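Side-chain contacts in putative isocitrate dehydrogenase, NAD-dependent (Methylococcus capsulatus, PDB 6LKY), which probably catalyses the NAD-dependent oxidation of isocitrate, probably with magnesium, and belongs to the isocitrate and isopropylmalate dehydrogenase family: residues Leu236-Gly239 / Gly243-Leu246; Ala261-Ala266 / Pro277-Met282; Asp159-Ala164 / Pro197-Asp202. The protein carries 1 engineered substitution. All coordinates share one frame; numbering follows the deposited sequence.

How the contacts relate
Along the chain contact 3 comes first, then contact 1, then contact 2. Contacts 1 and 2, their centres about 10 Å apart, lie by the middle strands 248-252 and 257-261 of the mixed sheet. The loop before strand 248-252 meets the start of helix 278-290, where Gly245 O lies 2.8 Å from Ala279 N, a probable hydrogen bond. Contact 3 lies at one edge of the sheet, where helix 147-163 meets the approach to strand 200-205, its centre about 25 Å from that of contact 1 and about 28 Å from that of contact 2. Contacts 1 and 2 thus build one side of the same NAD pocket, while contact 3 joins a helix to an edge strand away from it.

Contact 1. Residues Leu236-Gly239 / Gly243-Leu246; sequences LAAG and GLGL. With NAD (nicotinamide-adenine-dinucleotide), chain C; ACE (acetyl group), chain D.
The flat groups that meet here are peptide units: Gly243 N approaches the carbonyl of Ala238 from above its plane, 38° out of it, and donates a hydrogen bond of 2.8 Å to Ala238 O. The bond is bent, with an N-H...O angle of 143°, and joins residues five apart, so the loop turns back on the last part of helix 227-240. Beside it the methyl CB of Ala238 meets the branch CD2 of Leu244 at 3.8 Å. CG of Leu244 lies anti to its own carbonyl carbon (chi1 -71°), and from there the two branches part, CD2 to the helix and CD1 to the coenzyme, 3.6 Å from NAD O2A. Met211 of the second subunit also packs on Leu244. Gly243 has backbone angles at which a side chain would be jammed against the preceding carbonyl, and a CB there would also crowd the acetyl oxygen. That group, probably from the crystallisation liquor, accepts a hydrogen bond at its O from Gly245 N at 3.1 Å. Next to it Gly245 CA comes within 3.6 Å of NAD N6A, and a CB at this position would crowd N1A of the adenine. The chemistry implies a coenzyme wall made of bare backbone: glycines let the adenine and a small ligand come close, while one leucine spans from the helix to the phosphate.

Contact 2. Residues Ala261-Ala266 / Pro277-Met282; sequences AVHGSA and PTAMIM. With NAD (nicotinamide-adenine-dinucleotide), chain C.
Ala261 CB and Ala279 CB meet at 3.7 Å, and His263 CD2 reaches the same Ala279 methyl at 3.7 Å, so one small side chain of helix 278-290 touches both the end of strand 257-261 and the loop that follows. Met280, bent at chi2 and chi3, brings SD alongside the backbone, 4.0 Å from Ala261 N. Ala261 CB lies over one face of the His263 imidazole, and the N6A/N7A edge of the adenine comes down on the opposite face, N7A 3.2 Å above the ring plane, both offset toward the rim. Two polar groups fix the ring's rotation. ND1 donates a 2.8 Å hydrogen bond to Gly264 O, on a lone pair in the carbonyl plane, and NE2 is linked through an in-plane water to the backbone N of Met280. A chi1 of 63° sets CG between the backbone N and carbonyl carbon, folding the ring back over its own loop so that ND1 can reach that carbonyl. Cutting this side chain back to an alanine would probably leave the N6A/N7A edge of the adenine without the imidazole it rests on, and the Gly264 carbonyl and the bridging water without their ring partner. Farther along the loop, backbone amides hold the adenosine-side phosphate: Gly264 N bonds NAD O2A at 2.8 Å, and Ala266 N bonds O1A at 2.8 Å. Gly264 has to lack a side chain, since a CB would clash with NAD O4D. The His-Gly-Ser-Ala sequence, with backbone amides turned to a phosphate, is characteristic of the coenzyme loop in NAD-dependent members of the isocitrate and isopropylmalate dehydrogenase family.

Contact 3. Residues Asp159-Ala164 / Pro197-Asp202; sequences DYARRA and PDIEFD
Arg162 grips the carboxylate of Asp198 side-on with two nitrogens, one to each oxygen. NE of Arg162 donates to OD2 of Asp198 at 2.6 Å, and NH2 of Arg162 donates to OD1 of Asp198 at 2.7 Å. Both bonds are nearly straight, with N-H...O angles of 164° and 166°. Each oxygen is met on its syn side and lies close to the guanidinium plane, although the two flat groups are tilted 28° against each other. The arginine chain is extended from CG to NE, which carries the guanidinium off the helix and across to the loop. Beside this salt bridge, CD1 of Ile199 packs against CG of Arg162 at 3.8 Å, and CG2 of Ile199 faces CB of Ala161. The loop closes a beta-alpha-beta crossover, strand 168-173, helix 181-193 and strand 200-205, whose last strand lies at the sheet edge within the chain; the contact ties it to the end of helix 147-163. One oxygen of each of the other two aspartates has a partner elsewhere: OD1 of Asp159 is hydrogen-bonded to the hydroxyl of Tyr196, and OD1 of Asp202 to that of Thr170. Along the strand, the backbones of Glu200 and Asp202 are hydrogen-bonded to Val169 of strand 168-173.

Contact 1. Residues Leu236-Gly239 / Gly243-Leu246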
loop_
_atom_site.group_PDB
_atom_site.type_symbol
_atom_site.label_atom_id
_atom_site.label_comp_id
_atom_site.label_asym_id
_atom_site.label_seq_id
_atom_site.Cartn_x
_atom_site.Cartn_y
_atom_site.Cartn_z
ATOM N N LEU A 236 -2.705 5.579 3.140
ATOM C CA LEU A 236 -1.398 5.792 3.751
ATOM C C LEU A 236 -1.197 7.278 4.086
ATOM O O LEU A 236 -0.787 7.635 5.201
ATOM C CB LEU A 236 -0.316 5.258 2.800
ATOM C CG LEU A 236 1.125 4.952 3.235
ATOM C CD1 LEU A 236 1.915 4.300 2.092
ATOM C CD2 LEU A 236 1.858 6.199 3.714
ATOM N N ALA A 237 -1.481 8.159 3.120
ATOM C CA ALA A 237 -1.331 9.600 3.332
ATOM C C ALA A 237 -2.243 10.098 4.454
ATOM O O ALA A 237 -1.832 10.914 5.299
ATOM C CB ALA A 237 -1.621 10.344 2.027
ATOM N N ALA A 238 -3.482 9.603 4.483
ATOM C CA ALA A 238 -4.389 9.956 5.569
ATOM C C ALA A 238 -3.756 9.613 6.903
ATOM O O ALA A 238 -3.788 10.413 7.845
ATOM C CB ALA A 238 -5.721 9.225 5.411
ATOM N N GLY A 239 -3.178 8.417 6.999
ATOM C CA GLY A 239 -2.449 8.059 8.204
ATOM C C GLY A 239 -1.362 9.062 8.537
ATOM O O GLY A 239 -1.179 9.433 9.701
ATOM N N GLY A 243 -5.020 10.715 10.301
ATOM C CA GLY A 243 -6.018 9.662 10.276
ATOM C C GLY A 243 -7.087 9.910 9.224
ATOM O O GLY A 243 -7.222 10.983 8.664
ATOM N N LEU A 244 -7.864 8.839 9.001
ATOM C CA LEU A 244 -8.985 8.856 8.069
ATOM C C LEU A 244 -10.073 9.822 8.498
ATOM O O LEU A 244 -10.867 10.258 7.656
ATOM C CB LEU A 244 -9.593 7.456 7.962
ATOM C CG LEU A 244 -8.795 6.371 7.247
ATOM C CD1 LEU A 244 -9.542 5.053 7.327
ATOM C CD2 LEU A 244 -8.570 6.773 5.793
ATOM N N GLY A 245 -10.153 10.136 9.793
ATOM C CA GLY A 245 -11.114 11.111 10.277
ATOM C C GLY A 245 -10.926 12.497 9.706
ATOM O O GLY A 245 -11.809 13.344 9.886
ATOM N N LEU A 246 -9.810 12.738 9.005
ATOM C CA LEU A 246 -9.442 14.069 8.554
ATOM C C LEU A 246 -9.572 14.303 7.055
ATOM O O LEU A 246 -9.630 15.464 6.645
ATOM C CB LEU A 246 -7.989 14.368 8.962
ATOM C CG LEU A 246 -7.676 14.244 10.454
ATOM C CD1 LEU A 246 -6.175 14.336 10.714
ATOM C CD2 LEU A 246 -8.403 15.332 11.237
HETATM P PA NAD C . -13.300 2.257 7.935
HETATM O O1A NAD C . -14.806 2.233 8.041
HETATM O O2A NAD C . -12.830 3.508 7.258
HETATM O O5B NAD C . -12.669 2.072 9.394
HETATM C C5B NAD C . -11.253 1.971 9.516
HETATM C C4B NAD C . -10.842 2.473 10.887
HETATM O O4B NAD C . -10.910 3.913 10.845
HETATM C C3B NAD C . -11.823 1.972 11.939
HETATM O O3B NAD C . -11.138 1.599 13.125
HETATM C C2B NAD C . -12.715 3.179 12.187
HETATM O O2B NAD C . -13.278 3.234 13.507
HETATM C C1B NAD C . -11.816 4.361 11.852
HETATM N N9A NAD C . -12.740 5.386 11.390
HETATM C C8A NAD C . -12.848 5.674 9.948
HETATM N N7A NAD C . -13.694 6.880 10.032
HETATM C C5A NAD C . -12.991 7.705 11.008
HETATM C C6A NAD C . -13.949 8.623 11.746
HETATM N N6A NAD C . -14.364 9.705 10.839
HETATM N N1A NAD C . -13.217 9.194 12.887
HETATM C C2A NAD C . -12.774 8.199 13.884
HETATM N N3A NAD C . -12.945 6.828 13.395
HETATM C C4A NAD C . -12.491 6.696 12.013
HETATM O O3 NAD C . -12.768 1.037 7.038
HETATM P PN NAD C . -13.234 -0.487 7.139
HETATM O O1N NAD C . -13.586 -0.925 8.525
HETATM O O2N NAD C . -12.088 -1.295 6.551
HETATM O O5D NAD C . -14.538 -0.625 6.209
HETATM C C5D NAD C . -15.851 -0.441 6.764
HETATM C C4D NAD C . -16.863 -0.316 5.633
HETATM O O4D NAD C . -16.760 0.958 4.974
HETATM C C3D NAD C . -16.648 -1.399 4.574
HETATM O O3D NAD C . -17.921 -1.965 4.273
HETATM C C2D NAD C . -16.113 -0.623 3.385
HETATM O O2D NAD C . -16.478 -1.172 2.120
HETATM C C1D NAD C . -16.754 0.747 3.551
HETATM N N1N NAD C . -15.991 1.729 2.738
HETATM C C2N NAD C . -16.709 2.971 2.487
HETATM C C3N NAD C . -15.878 3.734 1.481
HETATM C C7N NAD C . -16.657 4.834 0.752
HETATM O O7N NAD C . -15.860 5.987 0.512
HETATM N N7N NAD C . -17.910 5.145 1.436
HETATM C C4N NAD C . -14.526 4.179 2.016
HETATM C C5N NAD C . -13.791 3.058 2.723
HETATM C C6N NAD C . -14.619 1.892 3.270
HETATM C C ACE D . -8.849 7.210 12.499
HETATM O O ACE D . -9.386 8.235 12.070
HETATM C CH3 ACE D . -7.806 6.493 11.704
#

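Contact 2. Residues Ala261-Ala266 / Pro277-Met282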
loop_
_atom_site.group_PDB
_atom_site.type_symbol
_atom_site.label_atom_id
_atom_site.label_comp_id
_atom_site.label_asym_id
_atom_site.label_seq_id
_atom_site.Cartn_x
_atom_site.Cartn_y
_atom_site.Cartn_z
ATOM N N ALA A 261 -16.130 11.807 2.342
ATOM C CA ALA A 261 -14.964 11.436 3.128
ATOM C C ALA A 261 -14.250 10.242 2.482
ATOM O O ALA A 261 -14.831 9.462 1.721
ATOM C CB ALA A 261 -15.357 11.109 4.575
ATOM N N VAL A 262 -12.961 10.122 2.790
ATOM C CA VAL A 262 -12.171 8.986 2.324
ATOM C C VAL A 262 -12.504 7.722 3.113
ATOM O O VAL A 262 -12.437 6.604 2.577
ATOM C CB VAL A 262 -10.677 9.357 2.418
ATOM C CG1 VAL A 262 -9.800 8.121 2.444
ATOM C CG2 VAL A 262 -10.298 10.320 1.284
ATOM N N HIS A 263 -12.886 7.874 4.377
ATOM C CA HIS A 263 -13.066 6.736 5.257
ATOM C C HIS A 263 -14.385 6.030 4.965
ATOM O O HIS A 263 -15.215 6.497 4.175
ATOM C CB HIS A 263 -12.985 7.179 6.723
ATOM C CG HIS A 263 -14.058 8.143 7.137
ATOM N ND1 HIS A 263 -15.396 7.800 7.187
ATOM C CD2 HIS A 263 -13.985 9.429 7.557
ATOM C CE1 HIS A 263 -16.101 8.842 7.595
ATOM N NE2 HIS A 263 -15.268 9.841 7.834
ATOM N N GLY A 264 -14.576 4.893 5.628
ATOM C CA GLY A 264 -15.781 4.105 5.504
ATOM C C GLY A 264 -16.801 4.353 6.599
ATOM O O GLY A 264 -16.800 5.389 7.273
ATOM N N SER A 265 -17.717 3.397 6.748
ATOM C CA SER A 265 -18.830 3.547 7.678
ATOM C C SER A 265 -18.451 3.247 9.126
ATOM O O SER A 265 -19.312 3.367 10.005
ATOM C CB SER A 265 -20.000 2.659 7.247
ATOM O OG SER A 265 -19.573 1.329 6.990
ATOM N N ALA A 266 -17.199 2.841 9.387
ATOM C CA ALA A 266 -16.653 2.627 10.728
ATOM C C ALA A 266 -17.627 1.900 11.655
ATOM O O ALA A 266 -18.097 2.478 12.648
ATOM C CB ALA A 266 -16.244 3.976 11.337
ATOM N N PRO A 277 -15.751 14.330 12.576
ATOM C CA PRO A 277 -16.490 14.822 11.412
ATOM C C PRO A 277 -15.647 15.633 10.446
ATOM O O PRO A 277 -16.178 16.097 9.430
ATOM C CB PRO A 277 -17.574 15.701 12.060
ATOM C CG PRO A 277 -16.900 16.250 13.290
ATOM C CD PRO A 277 -15.941 15.183 13.765
ATOM N N THR A 278 -14.358 15.785 10.743
ATOM C CA THR A 278 -13.487 16.642 9.946
ATOM C C THR A 278 -13.488 16.237 8.481
ATOM O O THR A 278 -13.601 17.090 7.595
ATOM C CB THR A 278 -12.069 16.588 10.504
ATOM O OG1 THR A 278 -12.091 16.978 11.882
ATOM C CG2 THR A 278 -11.130 17.486 9.698
ATOM N N ALA A 279 -13.338 14.936 8.203
ATOM C CA ALA A 279 -13.269 14.478 6.816
ATOM C C ALA A 279 -14.521 14.874 6.043
ATOM O O ALA A 279 -14.436 15.405 4.928
ATOM C CB ALA A 279 -13.060 12.964 6.771
ATOM N N MET A 280 -15.700 14.644 6.632
ATOM C CA MET A 280 -16.939 15.018 5.952
ATOM C C MET A 280 -17.041 16.528 5.775
ATOM O O MET A 280 -17.492 17.014 4.729
ATOM C CB MET A 280 -18.146 14.493 6.728
ATOM C CG MET A 280 -19.382 14.348 5.852
ATOM S SD MET A 280 -19.197 12.965 4.691
ATOM C CE MET A 280 -19.674 13.738 3.138
ATOM N N ILE A 281 -16.594 17.288 6.778
ATOM C CA ILE A 281 -16.636 18.743 6.681
ATOM C C ILE A 281 -15.699 19.240 5.577
ATOM O O ILE A 281 -16.068 20.116 4.786
ATOM C CB ILE A 281 -16.327 19.349 8.065
ATOM C CG1 ILE A 281 -17.511 19.090 9.005
ATOM C CG2 ILE A 281 -16.103 20.831 7.978
ATOM C CD1 ILE A 281 -17.141 18.967 10.474
ATOM N N MET A 282 -14.500 18.647 5.465
ATOM C CA MET A 282 -13.568 18.996 4.389
ATOM C C MET A 282 -14.120 18.597 3.028
ATOM O O MET A 282 -13.899 19.302 2.034
ATOM C CB MET A 282 -12.206 18.333 4.615
ATOM C CG MET A 282 -11.401 18.853 5.811
ATOM S SD MET A 282 -11.072 20.644 5.744
ATOM C CE MET A 282 -9.831 20.685 4.439
HETATM P PA NAD C . -13.300 2.257 7.935
HETATM O O1A NAD C . -14.806 2.233 8.041
HETATM O O2A NAD C . -12.830 3.508 7.258
HETATM O O5B NAD C . -12.669 2.072 9.394
HETATM C C5B NAD C . -11.253 1.971 9.516
HETATM C C4B NAD C . -10.842 2.473 10.887
HETATM O O4B NAD C . -10.910 3.913 10.845
HETATM C C3B NAD C . -11.823 1.972 11.939
HETATM O O3B NAD C . -11.138 1.599 13.125
HETATM C C2B NAD C . -12.715 3.179 12.187
HETATM O O2B NAD C . -13.278 3.234 13.507
HETATM C C1B NAD C . -11.816 4.361 11.852
HETATM N N9A NAD C . -12.740 5.386 11.390
HETATM C C8A NAD C . -12.848 5.674 9.948
HETATM N N7A NAD C . -13.694 6.880 10.032
HETATM C C5A NAD C . -12.991 7.705 11.008
HETATM C C6A NAD C . -13.949 8.623 11.746
HETATM N N6A NAD C . -14.364 9.705 10.839
HETATM N N1A NAD C . -13.217 9.194 12.887
HETATM C C2A NAD C . -12.774 8.199 13.884
HETATM N N3A NAD C . -12.945 6.828 13.395
HETATM C C4A NAD C . -12.491 6.696 12.013
HETATM O O3 NAD C . -12.768 1.037 7.038
HETATM P PN NAD C . -13.234 -0.487 7.139
HETATM O O1N NAD C . -13.586 -0.925 8.525
HETATM O O2N NAD C . -12.088 -1.295 6.551
HETATM O O5D NAD C . -14.538 -0.625 6.209
HETATM C C5D NAD C . -15.851 -0.441 6.764
HETATM C C4D NAD C . -16.863 -0.316 5.633
HETATM O O4D NAD C . -16.760 0.958 4.974
HETATM C C3D NAD C . -16.648 -1.399 4.574
HETATM O O3D NAD C . -17.921 -1.965 4.273
HETATM C C2D NAD C . -16.113 -0.623 3.385
HETATM O O2D NAD C . -16.478 -1.172 2.120
HETATM C C1D NAD C . -16.754 0.747 3.551
HETATM N N1N NAD C . -15.991 1.729 2.738
HETATM C C2N NAD C . -16.709 2.971 2.487
HETATM C C3N NAD C . -15.878 3.734 1.481
HETATM C C7N NAD C . -16.657 4.834 0.752
HETATM O O7N NAD C . -15.860 5.987 0.512
HETATM N N7N NAD C . -17.910 5.145 1.436
HETATM C C4N NAD C . -14.526 4.179 2.016
HETATM C C5N NAD C . -13.791 3.058 2.723
HETATM C C6N NAD C . -14.619 1.892 3.270
HETATM O O HOH W 1 -15.944 12.653 8.794
#

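Contact 3. Residues Asp159-Ala164 / Pro197-Asp202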
loop_
_atom_site.group_PDB
_atom_site.type_symbol
_atom_site.label_atom_id
_atom_site.label_comp_id
_atom_site.label_asym_id
_atom_site.label_seq_id
_atom_site.Cartn_x
_atom_site.Cartn_y
_atom_site.Cartn_z
ATOM N N ASP A 159 -3.205 18.845 -15.622
ATOM C CA ASP A 159 -4.032 20.052 -15.601
ATOM C C ASP A 159 -4.271 20.520 -14.176
ATOM O O ASP A 159 -4.232 21.725 -13.897
ATOM C CB ASP A 159 -5.374 19.816 -16.302
ATOM C CG ASP A 159 -5.229 19.600 -17.789
ATOM O OD1 ASP A 159 -4.138 19.876 -18.324
ATOM O OD2 ASP A 159 -6.206 19.147 -18.430
ATOM N N TYR A 160 -4.502 19.580 -13.252
ATOM C CA TYR A 160 -4.709 19.941 -11.856
ATOM C C TYR A 160 -3.453 20.553 -11.270
ATOM O O TYR A 160 -3.527 21.541 -10.534
ATOM C CB TYR A 160 -5.128 18.712 -11.043
ATOM C CG TYR A 160 -5.257 18.975 -9.547
ATOM C CD1 TYR A 160 -4.142 18.920 -8.699
ATOM C CD2 TYR A 160 -6.491 19.284 -8.987
ATOM C CE1 TYR A 160 -4.265 19.181 -7.339
ATOM C CE2 TYR A 160 -6.623 19.535 -7.633
ATOM C CZ TYR A 160 -5.515 19.482 -6.819
ATOM O OH TYR A 160 -5.673 19.723 -5.481
ATOM N N ALA A 161 -2.293 19.962 -11.567
ATOM C CA ALA A 161 -1.027 20.526 -11.108
ATOM C C ALA A 161 -0.847 21.969 -11.589
ATOM O O ALA A 161 -0.434 22.836 -10.813
ATOM C CB ALA A 161 0.133 19.640 -11.569
ATOM N N ARG A 162 -1.154 22.242 -12.863
ATOM C CA ARG A 162 -1.062 23.618 -13.368
ATOM C C ARG A 162 -2.030 24.538 -12.636
ATOM O O ARG A 162 -1.636 25.560 -12.063
ATOM C CB ARG A 162 -1.352 23.671 -14.868
ATOM C CG ARG A 162 -0.191 23.361 -15.758
ATOM C CD ARG A 162 -0.520 23.749 -17.193
ATOM N NE ARG A 162 0.606 23.480 -18.077
ATOM C CZ ARG A 162 0.489 23.214 -19.373
ATOM N NH1 ARG A 162 -0.708 23.183 -19.941
ATOM N NH2 ARG A 162 1.571 22.968 -20.098
ATOM N N ARG A 163 -3.311 24.173 -12.643
ATOM C CA ARG A 163 -4.352 25.001 -12.052
ATOM C C ARG A 163 -4.089 25.263 -10.573
ATOM O O ARG A 163 -4.388 26.353 -10.073
ATOM C CB ARG A 163 -5.693 24.298 -12.273
ATOM C CG ARG A 163 -6.949 25.012 -11.841
ATOM C CD ARG A 163 -8.165 24.315 -12.492
ATOM N NE ARG A 163 -8.427 22.984 -11.932
ATOM C CZ ARG A 163 -8.262 21.832 -12.586
ATOM N NH1 ARG A 163 -7.827 21.818 -13.841
ATOM N NH2 ARG A 163 -8.531 20.684 -11.980
ATOM N N ALA A 164 -3.517 24.293 -9.866
ATOM C CA ALA A 164 -3.223 24.443 -8.448
ATOM C C ALA A 164 -1.828 24.995 -8.200
ATOM O O ALA A 164 -1.429 25.133 -7.034
ATOM C CB ALA A 164 -3.385 23.100 -7.729
ATOM N N PRO A 197 5.789 20.521 -20.423
ATOM C CA PRO A 197 7.191 20.740 -20.024
ATOM C C PRO A 197 7.350 21.648 -18.816
ATOM O O PRO A 197 8.424 21.650 -18.202
ATOM C CB PRO A 197 7.818 21.358 -21.281
ATOM C CG PRO A 197 6.686 22.051 -21.942
ATOM C CD PRO A 197 5.473 21.188 -21.701
ATOM N N ASP A 198 6.323 22.427 -18.465
ATOM C CA ASP A 198 6.361 23.231 -17.248
ATOM C C ASP A 198 6.244 22.388 -15.988
ATOM O O ASP A 198 6.580 22.878 -14.900
ATOM C CB ASP A 198 5.226 24.264 -17.244
ATOM C CG ASP A 198 3.865 23.658 -17.617
ATOM O OD1 ASP A 198 3.773 22.930 -18.624
ATOM O OD2 ASP A 198 2.876 23.912 -16.894
ATOM N N ILE A 199 5.784 21.141 -16.107
ATOM C CA ILE A 199 5.508 20.293 -14.958
ATOM C C ILE A 199 6.561 19.198 -14.917
ATOM O O ILE A 199 6.882 18.573 -15.936
ATOM C CB ILE A 199 4.095 19.696 -14.974
ATOM C CG1 ILE A 199 3.058 20.792 -15.244
ATOM C CG2 ILE A 199 3.823 19.017 -13.622
ATOM C CD1 ILE A 199 2.919 21.811 -14.106
ATOM N N GLU A 200 7.083 18.992 -13.724
ATOM C CA GLU A 200 8.172 18.083 -13.453
ATOM C C GLU A 200 7.533 16.676 -13.488
ATOM O O GLU A 200 6.451 16.480 -12.923
ATOM C CB GLU A 200 8.578 18.497 -12.047
ATOM C CG GLU A 200 9.657 19.590 -12.012
ATOM C CD GLU A 200 10.454 19.733 -10.735
ATOM O OE1 GLU A 200 9.853 19.634 -9.638
ATOM O OE2 GLU A 200 11.572 20.314 -10.842
ATOM N N PHE A 201 8.159 15.683 -14.126
ATOM C CA PHE A 201 7.534 14.358 -14.225
ATOM C C PHE A 201 8.500 13.254 -13.825
ATOM O O PHE A 201 9.622 13.203 -14.336
ATOM C CB PHE A 201 6.991 14.055 -15.639
ATOM C CG PHE A 201 6.300 12.690 -15.748
ATOM C CD1 PHE A 201 5.077 12.457 -15.123
ATOM C CD2 PHE A 201 6.893 11.648 -16.451
ATOM C CE1 PHE A 201 4.455 11.219 -15.212
ATOM C CE2 PHE A 201 6.280 10.402 -16.553
ATOM C CZ PHE A 201 5.059 10.180 -15.930
ATOM N N ASP A 202 8.061 12.367 -12.916
ATOM C CA ASP A 202 8.787 11.132 -12.641
ATOM C C ASP A 202 7.805 9.993 -12.341
ATOM O O ASP A 202 6.582 10.166 -12.378
ATOM C CB ASP A 202 9.827 11.345 -11.525
ATOM C CG ASP A 202 9.220 11.736 -10.197
ATOM O OD1 ASP A 202 7.981 11.750 -10.037
ATOM O OD2 ASP A 202 10.015 12.047 -9.288
#